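Periplasmic binding protein (Veillonella parvula, PDB 4N01) probably binds a solute, such as an iron-siderophore, haem or cobalamin-like compound, in the periplasm and delivers it to a membrane transporter. Local coordinates at residues A[69-74]-A[91-96]; A[87-92]-A[107-112]; A[95-100]-A[316-321]; A[127-132]-A[153-158]; A[270-275]-A[309-314]. All coordinates share one frame; numbering follows the deposited sequence. Where two conformers were deposited one is given.

Contact 1 (A[69-74]-A[91-96])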
# COMPACT_ATOMS: atom_id res chain seq x y z
N MSE A 69 13.23 -2.70 -1.94
CA MSE A 69 13.24 -1.74 -3.05
C MSE A 69 12.07 -0.76 -3.01
O MSE A 69 11.97 0.11 -3.87
CB MSE A 69 13.21 -2.49 -4.39
CG MSE A 69 14.38 -3.44 -4.62
SE MSE A 69 16.06 -2.54 -5.05
CE MSE A 69 15.76 -2.28 -6.97
N SER A 70 11.17 -0.91 -2.04
CA SER A 70 9.98 -0.05 -1.98
C SER A 70 9.67 0.32 -0.54
O SER A 70 9.99 -0.43 0.39
CB SER A 70 8.77 -0.77 -2.57
OG SER A 70 9.06 -1.24 -3.89
N GLN A 71 9.02 1.47 -0.33
CA GLN A 71 8.73 1.88 1.04
C GLN A 71 7.77 0.93 1.75
O GLN A 71 7.91 0.67 2.95
CB GLN A 71 8.19 3.30 1.09
CG GLN A 71 7.90 3.75 2.52
CD GLN A 71 7.64 5.23 2.64
OE1 GLN A 71 7.89 6.00 1.69
NE2 GLN A 71 7.12 5.65 3.79
N ALA A 72 6.79 0.41 1.00
CA ALA A 72 5.78 -0.47 1.58
C ALA A 72 6.40 -1.75 2.15
O ALA A 72 6.11 -2.13 3.28
CB ALA A 72 4.69 -0.80 0.57
N THR A 73 7.28 -2.39 1.39
CA THR A 73 7.95 -3.58 1.90
C THR A 73 8.98 -3.22 2.98
O THR A 73 9.24 -4.02 3.88
CB THR A 73 8.61 -4.41 0.78
OG1 THR A 73 9.44 -3.55 -0.01
CG2 THR A 73 7.55 -5.07 -0.11
N THR A 74 9.56 -2.03 2.91
CA THR A 74 10.44 -1.56 3.99
C THR A 74 9.68 -1.49 5.31
O THR A 74 10.17 -1.96 6.35
CB THR A 74 11.05 -0.19 3.68
OG1 THR A 74 12.03 -0.33 2.65
CG2 THR A 74 11.73 0.41 4.93
N PHE A 91 13.94 3.89 -2.44
CA PHE A 91 12.73 4.51 -2.94
C PHE A 91 11.72 4.88 -1.85
O PHE A 91 10.54 4.52 -1.93
CB PHE A 91 12.08 3.62 -4.01
CG PHE A 91 11.57 4.39 -5.19
CD1 PHE A 91 11.91 4.02 -6.48
CD2 PHE A 91 10.74 5.49 -5.01
CE1 PHE A 91 11.44 4.73 -7.57
CE2 PHE A 91 10.26 6.20 -6.09
CZ PHE A 91 10.61 5.82 -7.38
N LYS A 92 12.18 5.62 -0.84
CA LYS A 92 11.27 6.20 0.14
C LYS A 92 10.35 7.19 -0.59
O LYS A 92 10.83 8.02 -1.36
CB LYS A 92 12.07 6.92 1.23
CG LYS A 92 11.20 7.69 2.22
CD LYS A 92 12.04 8.32 3.32
CE LYS A 92 11.18 9.18 4.24
NZ LYS A 92 11.95 10.26 4.92
N GLU A 93 9.04 7.11 -0.35
CA GLU A 93 8.07 7.97 -1.06
C GLU A 93 7.46 9.06 -0.18
O GLU A 93 7.02 10.09 -0.68
CB GLU A 93 6.92 7.13 -1.63
CG GLU A 93 7.32 6.16 -2.72
CD GLU A 93 6.20 5.21 -3.09
OE1 GLU A 93 5.02 5.66 -3.15
OE2 GLU A 93 6.48 4.01 -3.31
N GLU A 94 7.42 8.81 1.12
CA GLU A 94 6.76 9.73 2.05
C GLU A 94 7.34 9.47 3.43
O GLU A 94 8.14 8.54 3.59
CB GLU A 94 5.24 9.51 2.05
CG GLU A 94 4.80 8.05 2.07
CD GLU A 94 3.28 7.87 2.17
OE1 GLU A 94 2.73 8.04 3.28
OE2 GLU A 94 2.63 7.53 1.14
N GLU A 95 6.94 10.27 4.43
CA GLU A 95 7.41 10.09 5.80
C GLU A 95 7.19 8.65 6.26
O GLU A 95 6.12 8.08 6.05
CB GLU A 95 6.70 11.04 6.77
CG GLU A 95 7.19 10.94 8.22
CD GLU A 95 6.28 11.63 9.23
OE1 GLU A 95 5.05 11.71 8.99
OE2 GLU A 95 6.79 12.10 10.27
N ILE A 96 8.22 8.06 6.87
CA ILE A 96 8.13 6.70 7.38
C ILE A 96 7.06 6.68 8.48
O ILE A 96 6.95 7.63 9.25
CB ILE A 96 9.48 6.26 7.96
CG1 ILE A 96 10.55 6.31 6.86
CG2 ILE A 96 9.39 4.86 8.58
CD1 ILE A 96 10.19 5.48 5.64
O HOH W 1 8.61 2.96 -2.86
O HOH W 2 5.77 1.65 -1.44

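Contact 2 (A[87-92]-A[107-112])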
# COMPACT_ATOMS: atom_id res chain seq x y z
N ALA A 87 20.10 -5.17 4.61
CA ALA A 87 21.33 -4.57 4.08
C ALA A 87 21.07 -3.24 3.39
O ALA A 87 22.00 -2.49 3.10
CB ALA A 87 22.01 -5.53 3.14
N GLY A 88 19.81 -2.94 3.10
CA GLY A 88 19.52 -1.67 2.45
C GLY A 88 18.05 -1.45 2.17
O GLY A 88 17.28 -2.40 2.07
N THR A 89 17.67 -0.18 2.05
CA THR A 89 16.32 0.17 1.60
C THR A 89 16.41 1.15 0.45
O THR A 89 17.45 1.79 0.24
CB THR A 89 15.50 0.84 2.71
OG1 THR A 89 16.14 2.06 3.10
CG2 THR A 89 15.36 -0.09 3.91
N ALA A 90 15.32 1.30 -0.29
CA ALA A 90 15.31 2.20 -1.44
C ALA A 90 13.95 2.81 -1.67
O ALA A 90 12.93 2.33 -1.15
CB ALA A 90 15.77 1.48 -2.69
N PHE A 91 13.94 3.89 -2.44
CA PHE A 91 12.73 4.51 -2.94
C PHE A 91 11.72 4.88 -1.85
O PHE A 91 10.54 4.52 -1.93
CB PHE A 91 12.08 3.62 -4.01
CG PHE A 91 11.57 4.39 -5.19
CD1 PHE A 91 11.91 4.02 -6.48
CD2 PHE A 91 10.74 5.49 -5.01
CE1 PHE A 91 11.44 4.73 -7.57
CE2 PHE A 91 10.26 6.20 -6.09
CZ PHE A 91 10.61 5.82 -7.38
N LYS A 92 12.18 5.62 -0.84
CA LYS A 92 11.27 6.20 0.14
C LYS A 92 10.35 7.19 -0.59
O LYS A 92 10.83 8.02 -1.36
CB LYS A 92 12.07 6.92 1.23
CG LYS A 92 11.20 7.69 2.22
CD LYS A 92 12.04 8.32 3.32
CE LYS A 92 11.18 9.18 4.24
NZ LYS A 92 11.95 10.26 4.92
N VAL A 107 18.95 1.21 9.16
CA VAL A 107 19.20 0.52 7.89
C VAL A 107 19.77 1.46 6.82
O VAL A 107 19.27 2.57 6.64
CB VAL A 107 17.92 -0.15 7.36
CG1 VAL A 107 18.23 -0.94 6.09
CG2 VAL A 107 17.33 -1.06 8.42
N LYS A 108 20.81 1.00 6.14
CA LYS A 108 21.44 1.76 5.06
C LYS A 108 20.45 2.10 3.94
O LYS A 108 19.71 1.23 3.46
CB LYS A 108 22.61 0.95 4.50
CG LYS A 108 23.39 1.62 3.37
CD LYS A 108 24.54 0.71 2.94
CE LYS A 108 25.42 1.35 1.88
NZ LYS A 108 26.12 2.56 2.39
N VAL A 109 20.43 3.37 3.53
CA VAL A 109 19.63 3.80 2.40
C VAL A 109 20.46 3.74 1.12
O VAL A 109 21.48 4.42 1.01
CB VAL A 109 19.13 5.24 2.62
CG1 VAL A 109 18.38 5.73 1.38
CG2 VAL A 109 18.21 5.28 3.85
N LEU A 110 20.05 2.91 0.16
CA LEU A 110 20.86 2.67 -1.04
C LEU A 110 20.67 3.77 -2.08
O LEU A 110 21.59 4.09 -2.82
CB LEU A 110 20.51 1.32 -1.67
CG LEU A 110 20.78 0.09 -0.79
CD1 LEU A 110 20.43 -1.19 -1.52
CD2 LEU A 110 22.23 0.07 -0.32
N SER A 111 19.47 4.33 -2.11
CA SER A 111 19.11 5.33 -3.11
C SER A 111 17.79 5.98 -2.72
O SER A 111 16.95 5.36 -2.07
CB SER A 111 18.96 4.68 -4.48
OG SER A 111 18.48 5.62 -5.43
N ASP A 112 17.60 7.24 -3.13
CA ASP A 112 16.34 7.93 -2.91
C ASP A 112 15.29 7.38 -3.86
O ASP A 112 14.09 7.48 -3.60
CB ASP A 112 16.50 9.44 -3.10
CG ASP A 112 17.54 10.03 -2.16
OD1 ASP A 112 18.20 11.02 -2.55
OD2 ASP A 112 17.70 9.50 -1.04
O HOH W 3 16.65 2.66 5.55
O HOH W 4 15.05 5.91 -0.15
O HOH W 5 13.41 9.22 -1.62

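Contact 3 (A[95-100]-A[316-321])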
# COMPACT_ATOMS: atom_id res chain seq x y z
N GLU A 95 6.94 10.27 4.43
CA GLU A 95 7.41 10.09 5.80
C GLU A 95 7.19 8.65 6.26
O GLU A 95 6.12 8.08 6.05
CB GLU A 95 6.70 11.04 6.77
CG GLU A 95 7.19 10.94 8.22
CD GLU A 95 6.28 11.63 9.23
OE1 GLU A 95 5.05 11.71 8.99
OE2 GLU A 95 6.79 12.10 10.27
N ILE A 96 8.22 8.06 6.87
CA ILE A 96 8.13 6.70 7.38
C ILE A 96 7.06 6.68 8.48
O ILE A 96 6.95 7.63 9.25
CB ILE A 96 9.48 6.26 7.96
CG1 ILE A 96 10.55 6.31 6.86
CG2 ILE A 96 9.39 4.86 8.58
CD1 ILE A 96 10.19 5.48 5.64
N TYR A 97 6.25 5.63 8.51
CA TYR A 97 5.26 5.44 9.57
C TYR A 97 5.95 5.65 10.92
O TYR A 97 6.92 4.96 11.23
CB TYR A 97 4.70 4.02 9.44
CG TYR A 97 3.41 3.75 10.17
CD1 TYR A 97 2.34 4.64 10.09
CD2 TYR A 97 3.25 2.59 10.92
CE1 TYR A 97 1.15 4.39 10.75
CE2 TYR A 97 2.06 2.33 11.59
CZ TYR A 97 1.02 3.23 11.50
OH TYR A 97 -0.17 2.99 12.15
N PRO A 98 5.47 6.62 11.71
CA PRO A 98 6.23 7.08 12.89
C PRO A 98 6.69 5.99 13.87
O PRO A 98 7.82 6.10 14.35
CB PRO A 98 5.28 8.09 13.53
CG PRO A 98 4.56 8.67 12.37
CD PRO A 98 4.31 7.48 11.45
N PRO A 99 5.87 4.96 14.15
CA PRO A 99 6.40 3.91 15.04
C PRO A 99 7.64 3.19 14.49
O PRO A 99 8.34 2.53 15.25
CB PRO A 99 5.24 2.92 15.15
CG PRO A 99 4.01 3.75 14.90
CD PRO A 99 4.43 4.76 13.87
N LEU A 100 7.91 3.33 13.19
CA LEU A 100 8.99 2.56 12.56
C LEU A 100 10.21 3.42 12.22
O LEU A 100 11.20 2.92 11.70
CB LEU A 100 8.47 1.90 11.27
CG LEU A 100 7.24 0.99 11.42
CD1 LEU A 100 6.81 0.44 10.06
CD2 LEU A 100 7.54 -0.13 12.39
N PRO A 316 -1.08 -1.73 0.02
CA PRO A 316 -0.58 -2.76 0.94
C PRO A 316 0.58 -2.27 1.81
O PRO A 316 1.40 -1.48 1.35
CB PRO A 316 -0.08 -3.84 -0.01
CG PRO A 316 -1.00 -3.73 -1.19
CD PRO A 316 -1.22 -2.25 -1.36
N GLY A 317 0.63 -2.73 3.06
CA GLY A 317 1.65 -2.30 4.00
C GLY A 317 1.23 -2.63 5.41
O GLY A 317 0.63 -3.68 5.65
N VAL A 318 1.54 -1.75 6.36
CA VAL A 318 1.26 -2.03 7.76
C VAL A 318 0.33 -0.98 8.35
O VAL A 318 0.04 -1.00 9.53
CB VAL A 318 2.55 -2.09 8.60
CG1 VAL A 318 3.47 -3.18 8.07
CG2 VAL A 318 3.25 -0.73 8.57
N ARG A 319 -0.16 -0.07 7.50
CA ARG A 319 -0.93 1.06 8.01
C ARG A 319 -2.44 0.90 7.85
O ARG A 319 -3.19 1.78 8.29
CB ARG A 319 -0.53 2.35 7.29
CG ARG A 319 0.96 2.64 7.27
CD ARG A 319 1.15 4.04 6.73
NE ARG A 319 2.55 4.33 6.45
CZ ARG A 319 3.05 5.56 6.37
NH1 ARG A 319 2.26 6.62 6.59
NH2 ARG A 319 4.33 5.74 6.09
N THR A 320 -2.88 -0.17 7.20
CA THR A 320 -4.27 -0.23 6.75
C THR A 320 -5.33 -0.09 7.83
O THR A 320 -6.20 0.77 7.74
CB THR A 320 -4.58 -1.51 5.93
OG1 THR A 320 -3.59 -1.67 4.90
CG2 THR A 320 -5.95 -1.39 5.28
N VAL A 321 -5.28 -0.97 8.83
CA VAL A 321 -6.33 -0.96 9.84
C VAL A 321 -6.29 0.34 10.66
O VAL A 321 -7.34 0.89 11.01
CB VAL A 321 -6.27 -2.22 10.73
CG1 VAL A 321 -7.20 -2.08 11.92
CG2 VAL A 321 -6.66 -3.44 9.90
O HOH W 6 3.58 9.15 5.51

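Contact 4 (A[127-132]-A[153-158])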
# COMPACT_ATOMS: atom_id res chain seq x y z
N PHE A 127 18.56 -11.40 -0.50
CA PHE A 127 17.10 -11.39 -0.56
C PHE A 127 16.67 -9.99 -0.97
O PHE A 127 17.23 -9.00 -0.49
CB PHE A 127 16.53 -11.73 0.82
CG PHE A 127 15.03 -11.67 0.91
CD1 PHE A 127 14.26 -12.81 0.72
CD2 PHE A 127 14.38 -10.48 1.23
CE1 PHE A 127 12.87 -12.76 0.82
CE2 PHE A 127 12.99 -10.42 1.34
CZ PHE A 127 12.23 -11.57 1.14
N ALA A 128 15.68 -9.89 -1.85
CA ALA A 128 15.17 -8.58 -2.26
C ALA A 128 13.67 -8.64 -2.33
O ALA A 128 13.11 -9.66 -2.70
CB ALA A 128 15.74 -8.18 -3.61
N THR A 129 13.01 -7.54 -1.95
CA THR A 129 11.55 -7.47 -2.01
C THR A 129 11.13 -6.06 -2.39
O THR A 129 11.92 -5.12 -2.25
CB THR A 129 10.91 -7.86 -0.66
OG1 THR A 129 9.47 -7.85 -0.79
CG2 THR A 129 11.33 -6.88 0.43
N GLY A 130 9.90 -5.90 -2.88
CA GLY A 130 9.42 -4.61 -3.34
C GLY A 130 8.22 -4.76 -4.26
O GLY A 130 7.77 -5.88 -4.51
N TRP A 131 7.69 -3.64 -4.75
CA TRP A 131 6.68 -3.69 -5.80
C TRP A 131 7.31 -4.34 -7.04
O TRP A 131 8.52 -4.25 -7.23
CB TRP A 131 6.20 -2.28 -6.12
CG TRP A 131 5.25 -1.71 -5.11
CD1 TRP A 131 5.56 -0.94 -4.02
CD2 TRP A 131 3.82 -1.85 -5.11
NE1 TRP A 131 4.41 -0.60 -3.34
CE2 TRP A 131 3.33 -1.14 -3.99
CE3 TRP A 131 2.90 -2.51 -5.94
CZ2 TRP A 131 1.96 -1.07 -3.68
CZ3 TRP A 131 1.55 -2.43 -5.64
CH2 TRP A 131 1.09 -1.72 -4.51
N PRO A 132 6.50 -5.02 -7.85
CA PRO A 132 6.95 -5.70 -9.07
C PRO A 132 7.81 -4.85 -10.00
O PRO A 132 8.77 -5.37 -10.56
CB PRO A 132 5.64 -6.07 -9.76
CG PRO A 132 4.70 -6.32 -8.64
CD PRO A 132 5.07 -5.28 -7.59
N TRP A 153 11.17 -11.95 -3.35
CA TRP A 153 9.83 -12.22 -2.84
C TRP A 153 8.98 -10.98 -2.98
O TRP A 153 9.42 -9.88 -2.62
CB TRP A 153 9.88 -12.60 -1.36
CG TRP A 153 8.52 -12.82 -0.78
CD1 TRP A 153 7.73 -13.92 -0.96
CD2 TRP A 153 7.79 -11.92 0.06
NE1 TRP A 153 6.55 -13.76 -0.27
CE2 TRP A 153 6.56 -12.54 0.36
CE3 TRP A 153 8.05 -10.65 0.59
CZ2 TRP A 153 5.59 -11.94 1.17
CZ3 TRP A 153 7.09 -10.06 1.40
CH2 TRP A 153 5.88 -10.70 1.68
N ILE A 154 7.76 -11.14 -3.47
CA ILE A 154 6.85 -10.01 -3.63
C ILE A 154 5.52 -10.32 -2.94
O ILE A 154 4.96 -11.40 -3.18
CB ILE A 154 6.57 -9.73 -5.12
CG1 ILE A 154 7.87 -9.36 -5.83
CG2 ILE A 154 5.53 -8.61 -5.29
CD1 ILE A 154 7.74 -9.31 -7.34
N PRO A 155 5.05 -9.41 -2.08
CA PRO A 155 3.74 -9.63 -1.44
C PRO A 155 2.66 -9.92 -2.48
O PRO A 155 2.56 -9.22 -3.50
CB PRO A 155 3.47 -8.30 -0.73
CG PRO A 155 4.86 -7.78 -0.39
CD PRO A 155 5.72 -8.20 -1.58
N GLU A 156 1.87 -10.95 -2.24
CA GLU A 156 0.75 -11.25 -3.13
C GLU A 156 -0.22 -10.08 -3.22
O GLU A 156 -0.91 -9.93 -4.23
CB GLU A 156 0.00 -12.50 -2.66
CG GLU A 156 0.81 -13.79 -2.80
CD GLU A 156 1.05 -14.18 -4.25
OE1 GLU A 156 0.12 -14.00 -5.08
OE2 GLU A 156 2.15 -14.68 -4.56
N SER A 157 -0.27 -9.25 -2.18
CA SER A 157 -1.23 -8.14 -2.16
C SER A 157 -0.86 -7.09 -3.20
O SER A 157 -1.66 -6.20 -3.53
CB SER A 157 -1.34 -7.53 -0.75
OG SER A 157 -0.07 -7.09 -0.28
N MSE A 158 0.35 -7.19 -3.72
CA MSE A 158 0.85 -6.26 -4.72
C MSE A 158 0.84 -6.86 -6.13
O MSE A 158 1.32 -6.22 -7.07
CB MSE A 158 2.27 -5.83 -4.37
CG MSE A 158 2.39 -5.15 -3.02
SE MSE A 158 4.26 -4.77 -2.65
CE MSE A 158 3.91 -4.03 -0.91

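Contact 5 (A[270-275]-A[309-314])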
# COMPACT_ATOMS: atom_id res chain seq x y z
N ALA A 270 -5.63 11.78 -2.17
CA ALA A 270 -4.26 11.42 -1.81
C ALA A 270 -3.38 12.67 -1.71
O ALA A 270 -3.28 13.45 -2.66
CB ALA A 270 -3.68 10.42 -2.81
N ASP A 271 -2.74 12.84 -0.57
CA ASP A 271 -1.86 13.99 -0.34
C ASP A 271 -0.40 13.58 -0.58
O ASP A 271 0.14 12.71 0.11
CB ASP A 271 -2.07 14.50 1.10
CG ASP A 271 -1.25 15.74 1.42
OD1 ASP A 271 -1.81 16.71 1.99
OD2 ASP A 271 -0.03 15.77 1.14
N TYR A 272 0.25 14.22 -1.56
CA TYR A 272 1.63 13.89 -1.93
C TYR A 272 2.67 14.86 -1.36
O TYR A 272 3.70 15.10 -1.99
CB TYR A 272 1.77 13.78 -3.46
CG TYR A 272 1.21 12.50 -4.05
CD1 TYR A 272 2.01 11.36 -4.15
CD2 TYR A 272 -0.11 12.41 -4.48
CE1 TYR A 272 1.51 10.18 -4.68
CE2 TYR A 272 -0.61 11.22 -5.01
CZ TYR A 272 0.21 10.11 -5.11
OH TYR A 272 -0.28 8.93 -5.63
N GLY A 273 2.42 15.39 -0.17
CA GLY A 273 3.33 16.34 0.45
C GLY A 273 4.45 15.70 1.26
O GLY A 273 4.45 14.49 1.47
N ASN A 274 5.39 16.52 1.72
CA ASN A 274 6.58 16.04 2.43
C ASN A 274 6.36 15.76 3.92
O ASN A 274 6.88 14.78 4.46
CB ASN A 274 7.73 17.04 2.29
CG ASN A 274 7.91 17.52 0.86
OD1 ASN A 274 7.37 16.92 -0.08
ND2 ASN A 274 8.66 18.60 0.69
N SER A 275 5.58 16.62 4.56
CA SER A 275 5.30 16.49 5.99
C SER A 275 3.80 16.29 6.23
O SER A 275 2.98 16.81 5.48
CB SER A 275 5.80 17.73 6.73
OG SER A 275 5.07 17.94 7.93
N VAL A 309 -5.90 11.31 2.69
CA VAL A 309 -5.12 10.10 3.01
C VAL A 309 -3.74 10.20 2.41
O VAL A 309 -3.51 11.00 1.50
CB VAL A 309 -5.77 8.81 2.45
CG1 VAL A 309 -7.14 8.57 3.06
CG2 VAL A 309 -5.83 8.85 0.91
N LYS A 310 -2.82 9.39 2.92
CA LYS A 310 -1.57 9.12 2.23
C LYS A 310 -1.78 7.84 1.43
O LYS A 310 -2.52 6.96 1.86
CB LYS A 310 -0.43 8.91 3.22
CG LYS A 310 -0.20 10.11 4.13
CD LYS A 310 0.23 11.33 3.34
CE LYS A 310 1.64 11.15 2.80
NZ LYS A 310 2.10 12.34 2.00
N LEU A 311 -1.11 7.75 0.29
CA LEU A 311 -1.23 6.56 -0.56
C LEU A 311 -0.80 5.30 0.21
O LEU A 311 -1.36 4.22 -0.01
CB LEU A 311 -0.37 6.74 -1.81
CG LEU A 311 -0.54 5.70 -2.92
CD1 LEU A 311 -1.93 5.79 -3.52
CD2 LEU A 311 0.54 5.89 -3.98
N SER A 312 0.17 5.44 1.10
CA SER A 312 0.66 4.33 1.92
C SER A 312 -0.43 3.73 2.81
O SER A 312 -0.32 2.57 3.24
CB SER A 312 1.82 4.78 2.79
OG SER A 312 1.37 5.73 3.74
N GLU A 313 -1.46 4.52 3.10
CA GLU A 313 -2.54 4.10 4.00
C GLU A 313 -3.58 3.25 3.31
O GLU A 313 -4.27 2.47 3.97
CB GLU A 313 -3.23 5.35 4.58
CG GLU A 313 -2.39 6.07 5.64
CD GLU A 313 -3.03 7.36 6.11
OE1 GLU A 313 -3.74 8.02 5.32
OE2 GLU A 313 -2.83 7.72 7.29
N ILE A 314 -3.70 3.40 2.00
CA ILE A 314 -4.74 2.68 1.24
C ILE A 314 -4.17 1.68 0.25
O ILE A 314 -4.90 1.13 -0.58
CB ILE A 314 -5.71 3.65 0.51
CG1 ILE A 314 -4.93 4.64 -0.37
CG2 ILE A 314 -6.58 4.38 1.51
CD1 ILE A 314 -5.82 5.47 -1.29
O HOH W 7 0.26 10.06 -0.73

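Contact 1 (A[69-74]-A[91-96])
The flat amide of Q71 has one face covered by I96 CD1, 3.6 Å from Q71 NE2, and K92 CG, its polar edge on the backbone of loop 91-96, and E94 CG beside the rim on the other side. At the edge, Q71 OE1 accepts two backbone N-H groups: E93 N, 2.6 Å from Q71 OE1, comes in almost in line with the amide carbonyl, while E94 N, 2.9 Å from Q71 OE1, lies in the carbonyl plane on a lone pair. Q71 NE2 gives weaker bonds to E94 O and E95 O, and a firmer one to E75. CG stands anti to the backbone N (chi1 -179°) and the chain runs on extended, which ties the N-terminal end of helix 71-79 to the loop that follows strand 86-90 in the N-terminal lobe. F91 CB touches M69 O at 3.5 Å.

The opening N-H groups of the helix are served by water, since S70 holds the N-cap position without a capping bond from its side chain. One water accepts from Q71 N and donates to F91 O; a second accepts from A72 N and donates to E93 OE2. The side chain of E93 comes within about 4 Å (nearest atoms) of a bound glycerol, and E94 reaches S312.

Chemically, one neutral amide accepts from two loop N-H groups and donates, weakly, to two loop carbonyls, a pattern that sets which end is oxygen and which nitrogen. The positive end of the helix dipole would probably favour the negative charge on the water-linked E93 carboxylate.

Contact 2 (A[87-92]-A[107-112])
T89, flanked by V107 and V109 of the neighbouring segment, is a compact example of a side chain whose two branches do different work. From CB, the hydroxyl OG1 turns into the position between the backbone N and the carbonyl carbon (chi1 62°). There it hydrogen-bonds a water, 2.6 Å from OG1, that in turn donates to V107 O, and its flank lies 3.9 Å from V109 CG2. The methyl CG2, anti to the carbonyl carbon, meets V107 CG1 at 3.7 Å, the two branches passing at a slant. The same residue carries the backbone pairing: T89 N donates to K108 O over 2.9 Å, and T89 O accepts from L110 N at 2.8 Å, almost straight at 170°. These bonds join parallel strands 86-90 and 109-111 of a beta-alpha-beta unit whose helix is 101-104. G88 presses close, its CA 3.1 Å from K108 O in a CA-H...O contact, while L110 CG leans over that same CA.

Beyond T89 the pairing weakens. F91 N makes only a weak bond to S111 O, and F91 CA contributes a CA-H...O contact to D112 O. One water links S111 O to K92 N, and another donates to both K92 O and D112 O. S111 N is buried by the contact and has no partner in the model. The chemistry therefore passes from two firm peptide bonds at T89 to a weak bond and water bridges around F91 and K92.

Contact 3 (A[95-100]-A[316-321])
R319 and Y97 run alongside one another, heading opposite ways, and this pair is the first shell. R319 CG stands over one face of the Y97 ring, 3.9 Å from its centroid and 16° off the normal, a CH-pi contact; P99 CD lies over the opposite face, toward its rim. Further along, Y97 CB lies over a face of the guanidinium, whose plane is turned 32° from the ring. R319 NH2 donates to E95 O at 2.9 Å, with the acceptor in the guanidinium plane, and a water bridges E95 O and R319 NH1. Beside the ring, V318 CG2 and L100 CD1 meet tip to tip at 4.0 Å.

The second shell explains the placement. R319 forms a salt bridge with E75 of helix 71-79, and Y97 N, 3.1 Å from R319 NH2, donates to that same carboxylate oxygen; E75 thus draws the two donors together. An extended run from CG to NE lets the arginine span the distance from the start of helix 320-332. V318 also packs on M172 and W188, in helices 165-178 and 182-203.

Such a bridge between the two lobes, beside a tyrosine whose side chain lies about 3 Å (nearest atoms) from a bound glycerol, fits the interlobe cleft of a two-lobed, helix-linked periplasmic binding protein.

Contact 4 (A[127-132]-A[153-158])
T129 OG1 donates to W153 O at 2.7 Å, the shortest polar bond between 127-132 and 153-158. The hydroxyl approaches tilted 30° from the carbonyl plane. OG1 is anti to the backbone N (chi1 -177°), a setting that swings it to the neighbouring chain, where it also rests against W153 CE3 at 3.4 Å. One residue earlier, W153 N donates to A128 O over 3.1 Å. On the flank, F127 and W153 point the same way, F127 CZ touching W153 CB at 3.6 Å.

These residues belong to the parallel strands 127-129 and 151-153, the latter outermost in the five-stranded sheet of the N-terminal lobe. As in other alpha/beta binding domains, the chains leaving the strands' C-terminal ends form the loops that border the cleft, and the side chain of W131 comes within about 4 Å, nearest atoms, of a bound glycerol.

In those loops the packing is mostly apolar. The selenomethionine M158 runs roughly perpendicular to W131 and lays its extended chain over one face of the indole: M158 CG stands above the six-membered ring, 3.8 Å from its centroid, and M158 SE above the five-membered ring at 3.9 Å, a Met-aromatic contact. W131 N is held by S70. P132 CD leans on I154 CG2 at 4.1 Å. G130 O is buried nearby without a polar partner, with I154 CG2 among its close neighbours.

Contact 5 (A[270-275]-A[309-314])
A270 and V309 form a parallel bridge where strands 266-270 and 306-309 of the C-terminal sheet end, and the loops that leave them stay in touch. D271 N donates to V309 O at 2.9 Å, close to straight at 167°, while A270 CA makes a CA-H...O contact with that oxygen. Past the strands, K310 takes over. Its CB starts away from the loop, but bends at chi2 and chi3 (-63° and -71°) curl the chain back until NZ donates to D271 O at 2.7 Å and, weakly, to G273 O.

D271 shapes the loop itself: its OD2 accepts from G273 N at 2.8 Å, an Asx turn, and its OD1 is paired with R308. OD2 is also 4.1 Å from K310 NZ, too far for a salt bridge, though the charges probably attract. A water donates to D271 O and accepts from L311 N; it hovers over the Y272 ring centre, 4.0 Å above the plane. Y272 OH, bonded to D215, touches L311 CD2 at 3.6 Å.

The side chain of L311 comes within about 4 Å, nearest atoms, of a bound sodium ion. Loops at the C-terminal ends of parallel strands commonly form the cleft-facing rim of such an alpha/beta lobe, and this pair is consistent with that.

From the N terminus, contact 1 closes the first loop, from helix 71-79 to the segment after strand 86-90. Contact 2 begins where that loop ends, sharing F91 and K92, and joins the strand to 109-111. Contact 3 opens on 95-100, so it crosses contact 2, and closes 216 residues later at 316-321, tying the N-terminal lobe to the C-terminal one. Contacts 4 and 5 follow in series, both nested inside that long loop, on opposite sides of the chain's centre with about 21 Å between centres. Contact 4 binds the far edge of the first sheet, contact 5 the edge of the second; E94 of contact 1 bonds S312 of contact 5.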